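Local coordinates for protein yxeP (Bacillus subtilis, PDB 1YSJ) that probably deacetylates N-acetylcysteine to cysteine and acetate using two divalent metal cations per subunit, in a pathway that degrades S-(2-succino)cysteine, at residues I94-D99 with F151-A156; I192-G197 with P359-W364; P198-V203 with E343-G348; Y314-Q319 with D350-Q355. The protein carries 1 engineered substitution. All coordinates share one frame; numbering follows the deposited sequence.

Interaction 1. Residues I94-D99 with F151-A156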
# COMPACT_ATOMS: atom_id res chain seq x y z
N ILE A 94 3.13 23.01 37.94
CA ILE A 94 2.77 23.81 36.78
C ILE A 94 3.69 23.42 35.62
O ILE A 94 4.92 23.43 35.75
CB ILE A 94 2.82 25.33 37.05
CG1 ILE A 94 1.82 25.71 38.15
CG2 ILE A 94 2.53 26.12 35.77
CD1 ILE A 94 1.94 27.15 38.64
N ARG A 95 3.09 23.07 34.49
CA ARG A 95 3.82 22.45 33.41
C ARG A 95 3.88 23.32 32.15
O ARG A 95 2.88 23.90 31.73
CB ARG A 95 3.21 21.08 33.10
CG ARG A 95 3.86 20.29 31.97
CD ARG A 95 3.26 20.68 30.62
NE ARG A 95 3.32 19.56 29.68
CZ ARG A 95 2.59 19.47 28.58
NH1 ARG A 95 1.74 20.43 28.25
NH2 ARG A 95 2.71 18.40 27.80
N ALA A 96 5.08 23.40 31.57
CA ALA A 96 5.28 23.95 30.22
C ALA A 96 6.07 22.96 29.36
O ALA A 96 6.92 22.23 29.87
CB ALA A 96 6.02 25.29 30.30
N ASP A 97 5.78 22.93 28.07
CA ASP A 97 6.53 22.10 27.11
C ASP A 97 7.58 22.93 26.38
O ASP A 97 7.35 24.09 26.07
CB ASP A 97 5.58 21.41 26.12
CG ASP A 97 4.37 22.26 25.75
OD1 ASP A 97 4.39 23.49 25.95
OD2 ASP A 97 3.39 21.67 25.25
N ILE A 98 8.74 22.33 26.11
CA ILE A 98 9.90 23.11 25.62
C ILE A 98 10.41 22.77 24.20
O ILE A 98 11.34 23.42 23.72
CB ILE A 98 11.09 23.07 26.64
CG1 ILE A 98 11.72 21.67 26.73
CG2 ILE A 98 10.63 23.56 28.01
CD1 ILE A 98 13.04 21.63 27.50
N ASP A 99 9.82 21.77 23.55
CA ASP A 99 10.31 21.30 22.24
C ASP A 99 9.65 21.96 21.02
O ASP A 99 8.49 22.37 21.07
CB ASP A 99 10.19 19.77 22.14
CG ASP A 99 8.75 19.26 22.24
OD1 ASP A 99 7.90 19.91 22.90
OD2 ASP A 99 8.48 18.18 21.67
N PHE A 151 7.74 23.41 39.28
CA PHE A 151 7.67 23.78 37.87
C PHE A 151 8.31 22.72 36.99
O PHE A 151 9.44 22.28 37.23
CB PHE A 151 8.32 25.15 37.63
CG PHE A 151 7.63 26.27 38.35
CD1 PHE A 151 7.95 26.57 39.67
CD2 PHE A 151 6.65 27.03 37.71
CE1 PHE A 151 7.31 27.60 40.34
CE2 PHE A 151 6.00 28.06 38.37
CZ PHE A 151 6.33 28.35 39.69
N ILE A 152 7.57 22.31 35.97
CA ILE A 152 7.97 21.25 35.06
C ILE A 152 8.15 21.82 33.66
O ILE A 152 7.18 22.25 33.01
CB ILE A 152 6.92 20.10 35.05
CG1 ILE A 152 6.78 19.49 36.45
CG2 ILE A 152 7.28 19.02 34.03
CD1 ILE A 152 5.56 18.61 36.64
N PHE A 153 9.39 21.85 33.21
CA PHE A 153 9.70 22.23 31.84
C PHE A 153 10.02 20.96 31.07
O PHE A 153 11.12 20.43 31.13
CB PHE A 153 10.82 23.28 31.79
CG PHE A 153 10.46 24.58 32.48
CD1 PHE A 153 10.72 24.77 33.84
CD2 PHE A 153 9.83 25.60 31.78
CE1 PHE A 153 10.38 25.95 34.48
CE2 PHE A 153 9.48 26.80 32.41
CZ PHE A 153 9.76 26.97 33.77
N GLN A 154 9.01 20.47 30.37
CA GLN A 154 8.98 19.12 29.85
C GLN A 154 9.48 19.02 28.41
O GLN A 154 9.01 19.74 27.53
CB GLN A 154 7.54 18.58 29.95
CG GLN A 154 7.34 17.22 29.31
CD GLN A 154 5.92 16.98 28.85
OE1 GLN A 154 4.98 17.08 29.64
NE2 GLN A 154 5.76 16.66 27.57
N PRO A 155 10.41 18.08 28.15
CA PRO A 155 10.85 17.85 26.78
C PRO A 155 9.85 16.99 26.03
O PRO A 155 8.99 16.37 26.65
CB PRO A 155 12.15 17.08 26.96
CG PRO A 155 11.94 16.30 28.23
CD PRO A 155 11.07 17.17 29.11
N ALA A 156 9.95 16.97 24.70
CA ALA A 156 9.32 15.92 23.87
C ALA A 156 7.79 15.78 23.98
O ALA A 156 7.27 14.66 24.02
CB ALA A 156 10.01 14.57 24.14
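Arg95 and Gln154 form the polar side-chain link between two parallel strands, on the sheet face they share with Ile152 and Asp97. Arg95 grips the amide side-on: its NE lies 3.0 Å from Gln154 OE1 and its NH2 lies 3.2 Å from that same Gln154 OE1. The oxygen sits in the guanidinium plane, but both nitrogens approach it from above one face of the amide, whose plane is turned 60° from that of the guanidinium. With CG anti to the backbone N (chi1 179°), the Arg95 chain bends at chi2 (-86°), which carries the guanidinium over toward the neighbouring strand. Beneath it, the backbones are joined by near-straight bonds, Ala96 N to Ile152 O at 2.8 Å and Gln154 N to Ala96 O at 2.8 Å; Ile98 N to Gln154 O, 3.0 Å, continues the pairing just past the strand end. On the other face, Ile98 CG2 meets the edge of the Phe153 ring and comes 3.8 Å from Phe153 CB, and helices 52-64 and 124-139 pack against this side. Asp99 OD2 lies 3.3 Å from Ala156 CA and hydrogen-bonds to Ser48 OG and Glu158 N. In the second shell, Glu349 and Asp350 form salt bridges with Arg95 NH2, Tyr354 hydrogen-bonds to Gln154 OE1, Asp97 to His127 ND1, and Asp99 to ND1 of His124, a nickel ligand. Carboxylates thus probably offset the buried guanidinium's charge, while strand 91-97 and the loop after it place Asp97 and Asp99 close to the dinickel site.

Interaction 2. Residues I192-G197 with P359-W364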
# COMPACT_ATOMS: atom_id res chain seq x y z
N ILE A 192 -9.04 33.13 28.79
CA ILE A 192 -8.62 31.79 29.19
C ILE A 192 -9.79 30.82 28.94
O ILE A 192 -10.92 31.06 29.37
CB ILE A 192 -8.17 31.76 30.68
CG1 ILE A 192 -6.89 32.59 30.89
CG2 ILE A 192 -7.90 30.34 31.17
CD1 ILE A 192 -7.12 34.02 31.35
N GLY A 193 -9.51 29.73 28.22
CA GLY A 193 -10.53 28.72 27.89
C GLY A 193 -10.66 27.67 28.98
O GLY A 193 -9.68 26.99 29.31
N VAL A 194 -11.86 27.52 29.51
CA VAL A 194 -12.09 26.73 30.72
C VAL A 194 -13.27 25.75 30.59
O VAL A 194 -14.40 26.16 30.30
CB VAL A 194 -12.31 27.67 31.96
CG1 VAL A 194 -12.78 26.89 33.17
CG2 VAL A 194 -11.04 28.44 32.29
N LYS A 195 -13.00 24.46 30.80
CA LYS A 195 -14.06 23.45 30.94
C LYS A 195 -13.63 22.27 31.84
O LYS A 195 -12.44 21.94 31.90
CB LYS A 195 -14.54 22.93 29.58
CG LYS A 195 -13.64 21.88 28.92
CD LYS A 195 -14.18 21.41 27.56
CE LYS A 195 -15.52 20.67 27.67
NZ LYS A 195 -15.44 19.42 28.47
N GLU A 196 -14.59 21.67 32.53
CA GLU A 196 -14.35 20.41 33.25
C GLU A 196 -14.49 19.23 32.29
O GLU A 196 -15.14 19.34 31.24
CB GLU A 196 -15.26 20.28 34.49
CG GLU A 196 -16.74 20.03 34.22
CD GLU A 196 -17.66 20.34 35.43
OE1 GLU A 196 -17.36 19.92 36.57
OE2 GLU A 196 -18.70 21.00 35.23
N GLY A 197 -13.87 18.10 32.63
CA GLY A 197 -13.95 16.89 31.82
C GLY A 197 -13.09 16.93 30.57
O GLY A 197 -12.06 17.62 30.54
N PRO A 359 -5.03 14.54 40.00
CA PRO A 359 -5.98 15.55 39.53
C PRO A 359 -5.28 16.68 38.79
O PRO A 359 -4.19 17.10 39.20
CB PRO A 359 -6.59 16.08 40.84
CG PRO A 359 -6.43 14.99 41.81
CD PRO A 359 -5.12 14.36 41.46
N GLY A 360 -5.89 17.16 37.71
CA GLY A 360 -5.27 18.20 36.90
C GLY A 360 -6.23 19.10 36.17
O GLY A 360 -7.41 18.76 35.99
N PHE A 361 -5.73 20.26 35.74
CA PHE A 361 -6.51 21.19 34.93
C PHE A 361 -5.66 21.83 33.83
O PHE A 361 -4.59 22.37 34.08
CB PHE A 361 -7.14 22.27 35.81
CG PHE A 361 -8.47 22.75 35.32
CD1 PHE A 361 -9.65 22.11 35.71
CD2 PHE A 361 -8.55 23.84 34.46
CE1 PHE A 361 -10.88 22.55 35.25
CE2 PHE A 361 -9.80 24.29 33.99
CZ PHE A 361 -10.96 23.64 34.39
N PHE A 362 -6.17 21.76 32.60
CA PHE A 362 -5.48 22.26 31.42
C PHE A 362 -6.36 23.31 30.74
O PHE A 362 -7.53 23.04 30.44
CB PHE A 362 -5.21 21.09 30.48
CG PHE A 362 -4.20 21.39 29.39
CD1 PHE A 362 -2.84 21.38 29.67
CD2 PHE A 362 -4.62 21.64 28.09
CE1 PHE A 362 -1.90 21.64 28.66
CE2 PHE A 362 -3.70 21.89 27.07
CZ PHE A 362 -2.34 21.89 27.36
N VAL A 363 -5.81 24.49 30.50
CA VAL A 363 -6.60 25.59 29.93
C VAL A 363 -6.09 26.08 28.57
O VAL A 363 -4.91 25.91 28.23
CB VAL A 363 -6.70 26.80 30.89
CG1 VAL A 363 -7.43 26.42 32.16
CG2 VAL A 363 -5.32 27.38 31.21
N TRP A 364 -6.99 26.68 27.79
CA TRP A 364 -6.61 27.41 26.58
C TRP A 364 -6.15 28.81 26.97
O TRP A 364 -6.82 29.50 27.73
CB TRP A 364 -7.77 27.53 25.59
CG TRP A 364 -8.34 26.25 25.01
CD1 TRP A 364 -9.66 26.01 24.74
CD2 TRP A 364 -7.63 25.07 24.60
NE1 TRP A 364 -9.82 24.75 24.20
CE2 TRP A 364 -8.59 24.15 24.10
CE3 TRP A 364 -6.28 24.70 24.60
CZ2 TRP A 364 -8.24 22.89 23.62
CZ3 TRP A 364 -5.93 23.44 24.12
CH2 TRP A 364 -6.91 22.55 23.64
O HOH W 1 -10.03 24.16 30.05
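Gly193 and Trp364 form a single antiparallel hydrogen-bonded pair in the mixed sheet of the metal-binding domain, where strand 360-366 meets strand 191-194. Both bonds of the pair are present: Gly193 N to Trp364 O at 2.7 Å, and Trp364 N to Gly193 O at 3.1 Å, the latter in the carbonyl plane on a lone pair. Gly193 CA and Trp364 CA are only 4.3 Å apart, and Trp364 CB lies 3.8 Å from Gly193 CA, close packing that a glycine accommodates. The short strands 192-194 and 360-364 run at 133°, well short of the 180° of an antiparallel pair, so they splay apart, and a water spans the widening gap. It donates to Gly193 O and to Phe362 O, the latter at 2.8 Å, and accepts from Lys195 N. Apolar side chains fill in around the pair and the water. Past the water, Val194 CG1 approaches the edge of the Phe361 ring, 3.9 Å from Phe361 CZ, the two side chains crossing at about a right angle. Beside the pair, Ile192 CG2, anti to its own backbone N, reaches across to within 3.7 Å of Val363 CB, whereas Val194 and Val363 lie side by side. Outside the pair, the Trp364 indole hydrogen-bonds through NE1 to Glu343 O and makes a cation-pi contact with Lys184. Helix 384-402 packs on Ile192 and Val363, helix 325-334 on Val194 and Phe361, and strand 197-211 on Phe362 and Trp364.

Interaction 3. Residues P198-V203 with E343-G348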
# COMPACT_ATOMS: atom_id res chain seq x y z
N PRO A 198 -13.50 16.18 29.53
CA PRO A 198 -12.73 15.97 28.29
C PRO A 198 -12.49 17.25 27.50
O PRO A 198 -13.45 17.95 27.14
CB PRO A 198 -13.61 15.01 27.48
CG PRO A 198 -14.55 14.41 28.48
CD PRO A 198 -14.79 15.47 29.48
N LEU A 199 -11.22 17.55 27.23
CA LEU A 199 -10.83 18.73 26.46
C LEU A 199 -10.19 18.34 25.14
O LEU A 199 -10.47 18.94 24.10
CB LEU A 199 -9.88 19.61 27.28
CG LEU A 199 -9.35 20.90 26.63
CD1 LEU A 199 -10.47 21.91 26.42
CD2 LEU A 199 -8.25 21.51 27.47
N MSE A 200 -9.31 17.35 25.19
CA MSE A 200 -8.56 16.90 24.01
C MSE A 200 -8.67 15.39 23.87
O MSE A 200 -8.70 14.67 24.86
CB MSE A 200 -7.10 17.32 24.10
CG MSE A 200 -6.90 18.81 24.31
SE MSE A 200 -5.05 19.33 24.27
CE MSE A 200 -4.72 19.15 22.33
N ALA A 201 -8.71 14.93 22.63
CA ALA A 201 -8.99 13.54 22.33
C ALA A 201 -7.88 12.59 22.76
O ALA A 201 -6.71 12.96 22.83
CB ALA A 201 -9.28 13.38 20.83
N SER A 202 -8.27 11.35 23.05
CA SER A 202 -7.33 10.26 23.19
C SER A 202 -6.81 9.92 21.80
O SER A 202 -7.51 10.11 20.81
CB SER A 202 -8.01 9.04 23.80
OG SER A 202 -9.09 8.60 22.99
N VAL A 203 -5.57 9.45 21.72
CA VAL A 203 -5.02 9.02 20.44
C VAL A 203 -4.49 7.61 20.59
O VAL A 203 -3.75 7.32 21.53
CB VAL A 203 -3.90 9.97 19.90
CG1 VAL A 203 -3.47 9.53 18.50
CG2 VAL A 203 -4.38 11.43 19.86
N GLU A 343 -13.63 25.02 23.93
CA GLU A 343 -13.98 24.11 22.84
C GLU A 343 -13.00 22.95 22.82
O GLU A 343 -11.80 23.13 23.08
CB GLU A 343 -13.96 24.85 21.50
CG GLU A 343 -15.10 25.86 21.33
CD GLU A 343 -14.98 26.69 20.06
OE1 GLU A 343 -15.98 27.34 19.69
OE2 GLU A 343 -13.89 26.71 19.44
N GLN A 344 -13.49 21.76 22.49
CA GLN A 344 -12.65 20.58 22.43
C GLN A 344 -11.68 20.60 21.24
O GLN A 344 -11.96 21.22 20.22
CB GLN A 344 -13.49 19.30 22.42
CG GLN A 344 -14.05 18.93 23.79
CD GLN A 344 -15.08 17.80 23.73
OE1 GLN A 344 -15.15 16.97 24.64
NE2 GLN A 344 -15.87 17.76 22.67
N SER A 345 -10.54 19.94 21.41
CA SER A 345 -9.56 19.83 20.34
C SER A 345 -9.38 18.36 19.93
O SER A 345 -9.34 17.48 20.79
CB SER A 345 -8.22 20.43 20.78
OG SER A 345 -7.29 20.48 19.71
N PRO A 346 -9.30 18.10 18.61
CA PRO A 346 -9.09 16.74 18.11
C PRO A 346 -7.66 16.23 18.36
O PRO A 346 -7.42 15.03 18.24
CB PRO A 346 -9.33 16.89 16.60
CG PRO A 346 -9.97 18.23 16.41
CD PRO A 346 -9.42 19.07 17.51
N GLY A 347 -6.75 17.14 18.69
CA GLY A 347 -5.35 16.77 18.94
C GLY A 347 -5.14 16.11 20.29
O GLY A 347 -6.00 16.16 21.16
N GLY A 348 -3.97 15.49 20.45
CA GLY A 348 -3.60 14.83 21.69
C GLY A 348 -2.46 15.56 22.37
O GLY A 348 -1.58 16.11 21.71
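Ser345 N donates to Leu199 O at 2.9 Å, and Ser345 O accepts from Ala201 N at 3.2 Å, so one residue of the 343-348 loop is gripped from both sides of Met200. Each donor lies nearly along the C=O axis of its acceptor. This is one backbone bridge, Met200 with Ser345, rather than a continued strand pairing, although the two segments run 32° apart in overall direction. Around the bridge, the side chain of Met200, modelled as selenomethionine, packs against the loop. The chain is extended through chi2 and bent at chi3 (73°), which folds CE back to 3.5 Å from Gly347 O; Met200 CB is 3.3 Å from that same Gly347 O. The turned chain also passes Ser345, with Met200 CG 4.1 Å from Ser345 CB. Farther along, Ala201 CB comes 3.6 Å from Pro346 O, and Val203 CG2 rests 3.9 Å from Gly348 CA, a close approach to a residue without a side chain. Leu199 CD1 packs near Glu343 O. Strand 197-211 belongs to the four-stranded antiparallel sheet of the smaller domain, so the contact ties a loop of the metal-binding domain to the interdomain junction of a two-domain M20 peptidase.

Interaction 4. Residues Y314-Q319 with D350-Q355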
# COMPACT_ATOMS: atom_id res chain seq x y z
N TYR A 314 -1.51 5.21 22.63
CA TYR A 314 -0.59 6.32 22.44
C TYR A 314 -0.85 7.37 23.52
O TYR A 314 0.02 7.65 24.35
CB TYR A 314 -0.76 6.88 21.02
CG TYR A 314 0.20 7.97 20.60
CD1 TYR A 314 1.55 7.70 20.35
CD2 TYR A 314 -0.25 9.28 20.40
CE1 TYR A 314 2.43 8.70 19.94
CE2 TYR A 314 0.62 10.29 19.99
CZ TYR A 314 1.95 10.00 19.76
OH TYR A 314 2.79 11.00 19.35
N LEU A 315 -2.06 7.93 23.53
CA LEU A 315 -2.44 8.95 24.52
C LEU A 315 -3.88 8.80 25.04
O LEU A 315 -4.81 8.63 24.25
CB LEU A 315 -2.27 10.36 23.94
CG LEU A 315 -0.87 10.93 23.72
CD1 LEU A 315 -0.96 12.30 23.08
CD2 LEU A 315 -0.07 11.01 25.02
N PRO A 316 -4.06 8.87 26.38
CA PRO A 316 -5.39 9.08 26.94
C PRO A 316 -5.89 10.50 26.63
O PRO A 316 -5.13 11.34 26.16
CB PRO A 316 -5.17 8.93 28.45
CG PRO A 316 -3.72 9.24 28.65
CD PRO A 316 -3.03 8.72 27.44
N SER A 317 -7.17 10.74 26.89
CA SER A 317 -7.76 12.06 26.71
C SER A 317 -7.36 13.03 27.83
O SER A 317 -7.22 12.63 28.99
CB SER A 317 -9.27 11.92 26.66
OG SER A 317 -9.87 13.16 26.37
N VAL A 318 -7.18 14.31 27.47
CA VAL A 318 -6.99 15.37 28.47
C VAL A 318 -8.31 15.58 29.21
O VAL A 318 -9.28 16.09 28.63
CB VAL A 318 -6.46 16.70 27.85
CG1 VAL A 318 -6.45 17.82 28.89
CG2 VAL A 318 -5.06 16.51 27.27
N GLN A 319 -8.34 15.17 30.48
CA GLN A 319 -9.54 15.22 31.31
C GLN A 319 -9.34 16.20 32.46
O GLN A 319 -8.48 15.99 33.32
CB GLN A 319 -9.84 13.82 31.85
CG GLN A 319 -11.17 13.68 32.59
CD GLN A 319 -12.32 13.28 31.69
OE1 GLN A 319 -12.11 12.85 30.56
NE2 GLN A 319 -13.54 13.42 32.19
N ASP A 350 0.33 15.15 25.73
CA ASP A 350 0.85 14.18 26.70
C ASP A 350 0.69 14.63 28.16
O ASP A 350 0.97 13.86 29.08
CB ASP A 350 2.26 13.68 26.34
CG ASP A 350 3.37 14.69 26.61
OD1 ASP A 350 3.12 15.90 26.82
OD2 ASP A 350 4.53 14.25 26.58
N PHE A 351 0.20 15.86 28.34
CA PHE A 351 -0.25 16.34 29.64
C PHE A 351 -1.30 15.39 30.23
O PHE A 351 -1.42 15.26 31.46
CB PHE A 351 -0.81 17.76 29.53
CG PHE A 351 -1.23 18.37 30.84
CD1 PHE A 351 -0.30 19.01 31.65
CD2 PHE A 351 -2.55 18.30 31.27
CE1 PHE A 351 -0.68 19.58 32.87
CE2 PHE A 351 -2.94 18.87 32.49
CZ PHE A 351 -2.00 19.50 33.29
N ALA A 352 -2.06 14.72 29.35
CA ALA A 352 -3.09 13.75 29.75
C ALA A 352 -2.53 12.59 30.57
O ALA A 352 -3.21 12.05 31.44
CB ALA A 352 -3.79 13.21 28.52
N LEU A 353 -1.28 12.21 30.29
CA LEU A 353 -0.58 11.18 31.04
C LEU A 353 -0.43 11.54 32.52
O LEU A 353 -0.55 10.68 33.39
CB LEU A 353 0.79 10.88 30.42
CG LEU A 353 0.85 10.02 29.16
CD1 LEU A 353 2.28 9.93 28.68
CD2 LEU A 353 0.28 8.61 29.40
N TYR A 354 -0.18 12.82 32.81
CA TYR A 354 -0.13 13.31 34.19
C TYR A 354 -1.47 13.12 34.89
O TYR A 354 -1.52 12.68 36.03
CB TYR A 354 0.25 14.79 34.24
CG TYR A 354 1.61 15.13 33.69
CD1 TYR A 354 1.75 16.11 32.71
CD2 TYR A 354 2.77 14.49 34.15
CE1 TYR A 354 2.99 16.45 32.20
CE2 TYR A 354 4.02 14.82 33.64
CZ TYR A 354 4.12 15.80 32.67
OH TYR A 354 5.35 16.14 32.15
N GLN A 355 -2.55 13.45 34.18
CA GLN A 355 -3.92 13.38 34.71
C GLN A 355 -4.45 11.97 34.95
O GLN A 355 -5.46 11.79 35.63
CB GLN A 355 -4.88 14.14 33.79
CG GLN A 355 -4.71 15.65 33.80
CD GLN A 355 -5.42 16.32 32.64
OE1 GLN A 355 -5.99 17.40 32.78
NE2 GLN A 355 -5.41 15.67 31.48
O HOH W 2 -5.90 11.96 31.25
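Leu315, Pro316 and Val318 lean on the short helix 351-355, in which Tyr354 N to Phe351 O is only a weak bond. They come from an edge strand of the smaller domain's antiparallel sheet, which has a classic beta bulge, Tyr314 and Leu315 both facing Val203, and then a loop at Pro316 and Ser317. Ala352 sits at the centre of the contact: its CB points at segment 314-319, 3.3 Å from Pro316 O and 3.8 Å from Val318 CG2, so it touches backbone as well as side chains. To one side, Pro316 and Leu353 cross at about a right angle, Pro316 CD meeting the Leu353 CD2 branch at 3.8 Å. Leu315, with CG beside its backbone N (chi1 -72°) and an extended chi2, sends CD2 to 3.7 Å from Asp350 CA. On the other side, the Gln355 chain, extended beyond CG, reaches Val318 and the backbone of Gln319. The carboxylate of Asp350 leads away, to a salt bridge with Arg95 and hydrogen bonds with Gln154 NE2 and Ala163 N. At the dimer interface, the Tyr314 ring makes an edge-to-face contact with Trp264 of the second subunit. A water closes the contact by donating to Ser317 O at 2.7 Å and to Ala352 O at 2.7 Å.

Overall arrangement
Interactions 1 and 2 reach the same mixed sheet, the first through consecutive parallel backbone pairs, the second through one antiparallel pair finished by water. Both are buried, as is interaction 4, whereas interaction 3 has exposed loop residues at its margin. Interactions 3 and 4 involve neighbouring strands of the smaller sheet, 197-211 and 306-320, joined by Val203 O to Leu315 N; the former relies on main-chain bonds, the latter on apolar contacts and a water. The couplings between them differ in chemistry: charge links interactions 1 and 4, an indole N-H given to a backbone carbonyl links 2 and 3, and packing of the Phe362 and Phe351 rings links 2 and 4.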